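Local coordinates for protein mannan endo-1,6-alpha-mannosidase (Chaetomium thermophilum, PDB 6RY0) that probably cleaves alpha-1,6-mannosidic linkages as a family 76 glycosidase and helps to transfer GPI-anchored glycoproteins into the fungal cell wall, at residues Lys194-Ala207 against Trp221-Tyr234. Residues are numbered along the deposited sequence; the frame is centred on the assembly and turned at random. Where two conformers were deposited one is given.
Sequences KNTIANACFFDLGA and WAEKIFDWLYAVGY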
loop_
_atom_site.group_PDB
_atom_site.type_symbol
_atom_site.label_atom_id
_atom_site.label_comp_id
_atom_site.label_asym_id
_atom_site.label_seq_id
_atom_site.Cartn_x
_atom_site.Cartn_y
_atom_site.Cartn_z
ATOM N N LYS A 194 -16.469 -1.986 9.902
ATOM C CA LYS A 194 -15.456 -0.955 10.121
ATOM C C LYS A 194 -14.141 -1.688 10.314
ATOM O O LYS A 194 -13.938 -2.369 11.312
ATOM C CB LYS A 194 -15.797 -0.071 11.312
ATOM C CG LYS A 194 -16.957 0.888 11.037
ATOM C CD LYS A 194 -17.200 1.942 12.077
ATOM C CE LYS A 194 -18.109 3.004 11.507
ATOM N NZ LYS A 194 -18.296 4.171 12.430
ATOM N N ASN A 195 -13.278 -1.602 9.316
ATOM C CA ASN A 195 -12.111 -2.422 9.307
ATOM C C ASN A 195 -10.831 -1.629 9.441
ATOM O O ASN A 195 -10.766 -0.419 9.236
ATOM C CB ASN A 195 -12.083 -3.355 8.125
ATOM C CG ASN A 195 -12.085 -2.682 6.806
ATOM O OD1 ASN A 195 -12.168 -1.455 6.673
ATOM N ND2 ASN A 195 -11.985 -3.493 5.774
ATOM N N THR A 196 -9.787 -2.344 9.835
ATOM C CA THR A 196 -8.506 -1.712 10.020
ATOM C C THR A 196 -8.001 -1.072 8.757
ATOM O O THR A 196 -7.538 0.071 8.809
ATOM C CB THR A 196 -7.508 -2.709 10.590
ATOM O OG1 THR A 196 -8.052 -3.141 11.829
ATOM C CG2 THR A 196 -6.148 -2.078 10.760
ATOM N N ILE A 197 -8.043 -1.774 7.631
ATOM C CA ILE A 197 -7.324 -1.275 6.467
ATOM C C ILE A 197 -7.881 0.077 5.989
ATOM O O ILE A 197 -7.105 0.957 5.598
ATOM C CB ILE A 197 -7.233 -2.312 5.333
ATOM C CG1 ILE A 197 -6.315 -1.813 4.214
ATOM C CG2 ILE A 197 -8.618 -2.710 4.791
ATOM C CD1 ILE A 197 -4.936 -1.636 4.610
ATOM N N ALA A 198 -9.202 0.272 5.987
ATOM C CA ALA A 198 -9.737 1.562 5.568
ATOM C C ALA A 198 -9.177 2.684 6.438
ATOM O O ALA A 198 -8.770 3.751 5.973
ATOM C CB ALA A 198 -11.280 1.550 5.683
ATOM N N ASN A 199 -9.199 2.433 7.741
ATOM C CA ASN A 199 -8.734 3.413 8.705
ATOM C C ASN A 199 -7.226 3.609 8.632
ATOM O O ASN A 199 -6.743 4.724 8.782
ATOM C CB ASN A 199 -9.239 2.993 10.093
ATOM C CG ASN A 199 -10.706 3.252 10.201
ATOM O OD1 ASN A 199 -11.106 4.416 10.382
ATOM N ND2 ASN A 199 -11.536 2.223 10.026
ATOM N N ALA A 200 -6.478 2.525 8.407
ATOM C CA ALA A 200 -5.031 2.598 8.263
ATOM C C ALA A 200 -4.632 3.420 7.039
ATOM O O ALA A 200 -3.669 4.162 7.105
ATOM C CB ALA A 200 -4.449 1.197 8.199
ATOM N N CYS A 201 -5.349 3.261 5.932
ATOM C CA CYS A 201 -5.045 4.065 4.746
ATOM C C CYS A 201 -5.264 5.545 5.047
ATOM O O CYS A 201 -4.445 6.395 4.674
ATOM C CB CYS A 201 -5.921 3.642 3.559
ATOM S SG CYS A 201 -5.552 2.023 2.846
ATOM N N PHE A 202 -6.382 5.872 5.680
ATOM C CA PHE A 202 -6.671 7.269 6.002
ATOM C C PHE A 202 -5.654 7.849 6.982
ATOM O O PHE A 202 -5.183 8.972 6.830
ATOM C CB PHE A 202 -8.122 7.361 6.483
ATOM C CG PHE A 202 -8.575 8.741 6.879
ATOM C CD1 PHE A 202 -8.477 9.818 6.024
ATOM C CD2 PHE A 202 -9.144 8.957 8.112
ATOM C CE1 PHE A 202 -8.938 11.072 6.380
ATOM C CE2 PHE A 202 -9.604 10.221 8.460
ATOM C CZ PHE A 202 -9.483 11.270 7.625
ATOM N N PHE A 203 -5.282 7.044 7.995
ATOM C CA PHE A 203 -4.252 7.399 8.946
ATOM C C PHE A 203 -2.930 7.678 8.237
ATOM O O PHE A 203 -2.287 8.696 8.461
ATOM C CB PHE A 203 -4.093 6.257 9.948
ATOM C CG PHE A 203 -2.853 6.357 10.794
ATOM C CD1 PHE A 203 -2.671 7.420 11.669
ATOM C CD2 PHE A 203 -1.856 5.404 10.721
ATOM C CE1 PHE A 203 -1.520 7.541 12.412
ATOM C CE2 PHE A 203 -0.698 5.495 11.476
ATOM C CZ PHE A 203 -0.532 6.572 12.315
ATOM N N ASP A 204 -2.495 6.716 7.416
ATOM C CA ASP A 204 -1.213 6.848 6.741
ATOM C C ASP A 204 -1.186 8.076 5.841
ATOM O O ASP A 204 -0.213 8.820 5.817
ATOM C CB ASP A 204 -0.980 5.560 5.902
ATOM C CG ASP A 204 0.394 5.502 5.300
ATOM O OD1 ASP A 204 1.357 5.405 6.117
ATOM O OD2 ASP A 204 0.510 5.493 4.050
ATOM N N LEU A 205 -2.258 8.307 5.081
ATOM C CA LEU A 205 -2.340 9.507 4.236
ATOM C C LEU A 205 -2.260 10.761 5.050
ATOM O O LEU A 205 -1.588 11.722 4.659
ATOM C CB LEU A 205 -3.643 9.560 3.430
ATOM C CG LEU A 205 -3.618 8.664 2.205
ATOM C CD1 LEU A 205 -4.981 8.556 1.574
ATOM C CD2 LEU A 205 -2.610 9.132 1.154
ATOM N N GLY A 206 -2.980 10.810 6.167
ATOM C CA GLY A 206 -2.926 11.994 7.015
ATOM C C GLY A 206 -1.533 12.269 7.554
ATOM O O GLY A 206 -1.046 13.399 7.532
ATOM N N ALA A 207 -0.871 11.223 8.024
ATOM C CA ALA A 207 0.474 11.378 8.580
ATOM C C ALA A 207 1.448 11.880 7.507
ATOM O O ALA A 207 2.291 12.735 7.748
ATOM C CB ALA A 207 0.921 10.072 9.157
ATOM N N TRP A 221 -6.038 14.787 12.521
ATOM C CA TRP A 221 -6.885 13.694 12.047
ATOM C C TRP A 221 -6.188 12.343 12.179
ATOM O O TRP A 221 -6.805 11.347 12.572
ATOM C CB TRP A 221 -7.319 13.933 10.613
ATOM C CG TRP A 221 -8.568 14.709 10.443
ATOM C CD1 TRP A 221 -8.697 16.030 10.083
ATOM C CD2 TRP A 221 -9.882 14.184 10.501
ATOM N NE1 TRP A 221 -10.015 16.349 9.915
ATOM C CE2 TRP A 221 -10.769 15.224 10.139
ATOM C CE3 TRP A 221 -10.388 12.932 10.796
ATOM C CZ2 TRP A 221 -12.136 15.030 10.057
ATOM C CZ3 TRP A 221 -11.740 12.750 10.744
ATOM C CH2 TRP A 221 -12.602 13.787 10.380
ATOM N N ALA A 222 -4.917 12.289 11.793
ATOM C CA ALA A 222 -4.193 11.015 11.886
ATOM C C ALA A 222 -4.164 10.529 13.322
ATOM O O ALA A 222 -4.393 9.350 13.599
ATOM C CB ALA A 222 -2.803 11.193 11.327
ATOM N N GLU A 223 -3.880 11.434 14.262
ATOM C CA GLU A 223 -3.878 11.126 15.706
ATOM C C GLU A 223 -5.245 10.547 16.095
ATOM O O GLU A 223 -5.344 9.548 16.816
ATOM C CB GLU A 223 -3.563 12.380 16.587
ATOM C CG GLU A 223 -2.169 13.149 16.442
ATOM C CD GLU A 223 -1.074 12.801 17.500
ATOM O OE1 GLU A 223 -1.347 11.859 18.280
ATOM O OE2 GLU A 223 0.073 13.441 17.523
ATOM N N LYS A 224 -6.310 11.230 15.677
ATOM C CA LYS A 224 -7.657 10.832 16.052
ATOM C C LYS A 224 -7.952 9.424 15.561
ATOM O O LYS A 224 -8.532 8.600 16.296
ATOM C CB LYS A 224 -8.652 11.846 15.461
ATOM C CG LYS A 224 -10.097 11.589 15.773
ATOM C CD LYS A 224 -10.957 12.684 15.139
ATOM C CE LYS A 224 -12.175 13.095 15.943
ATOM N NZ LYS A 224 -13.104 11.986 15.963
ATOM N N ILE A 225 -7.612 9.132 14.306
ATOM C CA ILE A 225 -7.942 7.818 13.756
ATOM C C ILE A 225 -7.096 6.722 14.389
ATOM O O ILE A 225 -7.610 5.629 14.679
ATOM C CB ILE A 225 -7.785 7.821 12.230
ATOM C CG1 ILE A 225 -8.749 8.770 11.586
ATOM C CG2 ILE A 225 -7.823 6.412 11.653
ATOM C CD1 ILE A 225 -10.179 8.296 11.656
ATOM N N PHE A 226 -5.821 6.984 14.639
ATOM C CA PHE A 226 -4.992 6.003 15.333
ATOM C C PHE A 226 -5.552 5.711 16.720
ATOM O O PHE A 226 -5.653 4.559 17.143
ATOM C CB PHE A 226 -3.561 6.507 15.439
ATOM C CG PHE A 226 -2.620 5.429 15.897
ATOM C CD1 PHE A 226 -2.444 5.174 17.240
ATOM C CD2 PHE A 226 -1.903 4.657 14.969
ATOM C CE1 PHE A 226 -1.569 4.154 17.640
ATOM C CE2 PHE A 226 -1.052 3.663 15.371
ATOM C CZ PHE A 226 -0.904 3.421 16.688
ATOM N N ASP A 227 -5.934 6.773 17.434
ATOM C CA ASP A 227 -6.450 6.594 18.770
ATOM C C ASP A 227 -7.753 5.808 18.761
ATOM O O ASP A 227 -8.022 5.044 19.694
ATOM C CB ASP A 227 -6.582 7.934 19.464
ATOM C CG ASP A 227 -5.219 8.530 19.866
ATOM O OD1 ASP A 227 -4.167 7.848 19.752
ATOM O OD2 ASP A 227 -5.214 9.698 20.257
ATOM N N TRP A 228 -8.550 5.967 17.707
ATOM C CA TRP A 228 -9.755 5.183 17.540
ATOM C C TRP A 228 -9.431 3.698 17.315
ATOM O O TRP A 228 -10.012 2.824 17.935
ATOM C CB TRP A 228 -10.621 5.747 16.390
ATOM C CG TRP A 228 -11.864 4.948 16.203
ATOM C CD1 TRP A 228 -13.035 5.093 16.900
ATOM C CD2 TRP A 228 -12.050 3.828 15.324
ATOM N NE1 TRP A 228 -13.926 4.130 16.513
ATOM C CE2 TRP A 228 -13.352 3.336 15.553
ATOM C CE3 TRP A 228 -11.258 3.198 14.358
ATOM C CZ2 TRP A 228 -13.867 2.257 14.875
ATOM C CZ3 TRP A 228 -11.781 2.126 13.664
ATOM C CH2 TRP A 228 -13.057 1.656 13.943
ATOM N N LEU A 229 -8.480 3.420 16.417
ATOM C CA LEU A 229 -8.057 2.052 16.167
ATOM C C LEU A 229 -7.570 1.367 17.458
ATOM O O LEU A 229 -7.776 0.172 17.665
ATOM C CB LEU A 229 -6.955 2.028 15.123
ATOM C CG LEU A 229 -7.428 2.182 13.678
ATOM C CD1 LEU A 229 -6.233 2.427 12.760
ATOM C CD2 LEU A 229 -8.220 0.969 13.220
ATOM N N TYR A 230 -6.862 2.139 18.277
ATOM C CA TYR A 230 -6.393 1.609 19.556
ATOM C C TYR A 230 -7.591 1.398 20.479
ATOM O O TYR A 230 -7.752 0.315 21.047
ATOM C CB TYR A 230 -5.346 2.540 20.180
ATOM C CG TYR A 230 -4.635 1.907 21.348
ATOM C CD1 TYR A 230 -3.627 0.983 21.132
ATOM C CD2 TYR A 230 -4.971 2.224 22.643
ATOM C CE1 TYR A 230 -2.982 0.364 22.184
ATOM C CE2 TYR A 230 -4.305 1.607 23.710
ATOM C CZ TYR A 230 -3.320 0.690 23.461
ATOM O OH TYR A 230 -2.651 0.041 24.478
ATOM N N ALA A 231 -8.448 2.402 20.632
ATOM C CA ALA A 231 -9.572 2.285 21.558
ATOM C C ALA A 231 -10.494 1.119 21.216
ATOM O O ALA A 231 -10.881 0.361 22.106
ATOM C CB ALA A 231 -10.363 3.603 21.581
ATOM N N VAL A 232 -10.855 0.956 19.942
ATOM C CA VAL A 232 -11.778 -0.092 19.536
ATOM C C VAL A 232 -11.124 -1.470 19.688
ATOM O O VAL A 232 -11.801 -2.486 19.656
ATOM C CB VAL A 232 -12.274 0.144 18.078
ATOM C CG1 VAL A 232 -11.173 -0.089 17.068
ATOM C CG2 VAL A 232 -13.502 -0.659 17.745
ATOM N N GLY A 233 -9.798 -1.532 19.867
ATOM C CA GLY A 233 -9.130 -2.781 20.130
ATOM C C GLY A 233 -8.713 -3.537 18.889
ATOM O O GLY A 233 -8.319 -4.694 18.981
ATOM N N TYR A 234 -8.721 -2.880 17.733
ATOM C CA TYR A 234 -8.144 -3.479 16.544
ATOM C C TYR A 234 -6.628 -3.566 16.688
ATOM O O TYR A 234 -6.010 -4.439 16.073
ATOM C CB TYR A 234 -8.542 -2.767 15.262
ATOM C CG TYR A 234 -10.015 -2.762 14.925
ATOM C CD1 TYR A 234 -10.983 -3.467 15.653
ATOM C CD2 TYR A 234 -10.456 -1.987 13.888
ATOM C CE1 TYR A 234 -12.315 -3.378 15.330
ATOM C CE2 TYR A 234 -11.792 -1.878 13.562
ATOM C CZ TYR A 234 -12.736 -2.574 14.287
ATOM O OH TYR A 234 -14.095 -2.453 14.043
#
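Phe202 turns its edge to a face of the Trp221 indole in an offset edge-to-face pair, with Phe202 CZ lying over the rim of the six-membered ring and the two planes at 70°. Ile225 CD1 lies at the same phenyl's edge, in its plane, while Ile225 CG1 packs 3.5 Å from Phe202 CD2. One face of Phe203 takes Phe226 CD2, 3.5 Å from Phe203 CZ; at its edge sits the carbonyl of Ala222, with Ala222 O 3.2 Å from Phe203 CD1. Both phenylalanines carry CG anti to the backbone N (chi1 179° for Phe202), which swings the rings toward helix 216-231 although their CB atoms do not point at it. Small residues suit the place where the backbones come closest: Ala222 CB reaches Ala207 N at 3.8 Å, and a side chain on Gly206 would crowd that methyl.

Farther along, the side chains of Asn199 and Trp228 cross at about a right angle, yet the amide plane is tilted only 36° from the indole, with Asn199 ND2 3.6 Å from Trp228 CZ3. Asn199 ND2 gives a nearly straight bond to Asn195 O (2.9 Å), and Asn199 OD1 accepts from Leu180 N, so the amide is held at both ends. A leucine here would probably leave Asn195 O and Leu180 N without these partners, and with them would go the tie between strand end, helix and the Leu180 loop. Tyr234 OH gives a weak bond to Lys194 O (2.7 Å), and Val232 CG1 covers the centre of one tyrosine face. Gly233 permits the positive phi of the Schellman motif ending helix 216-231, while Asn195 N-caps helix 196-213 through a weak bond from Ala198 N to Asn195 OD1. The two helices form an antiparallel hairpin, the axes of segments 196-207 and 221-231 approaching to 8.4 Å, of the kind from which the (alpha/alpha) barrel of glycosyl hydrolase family 76 is built.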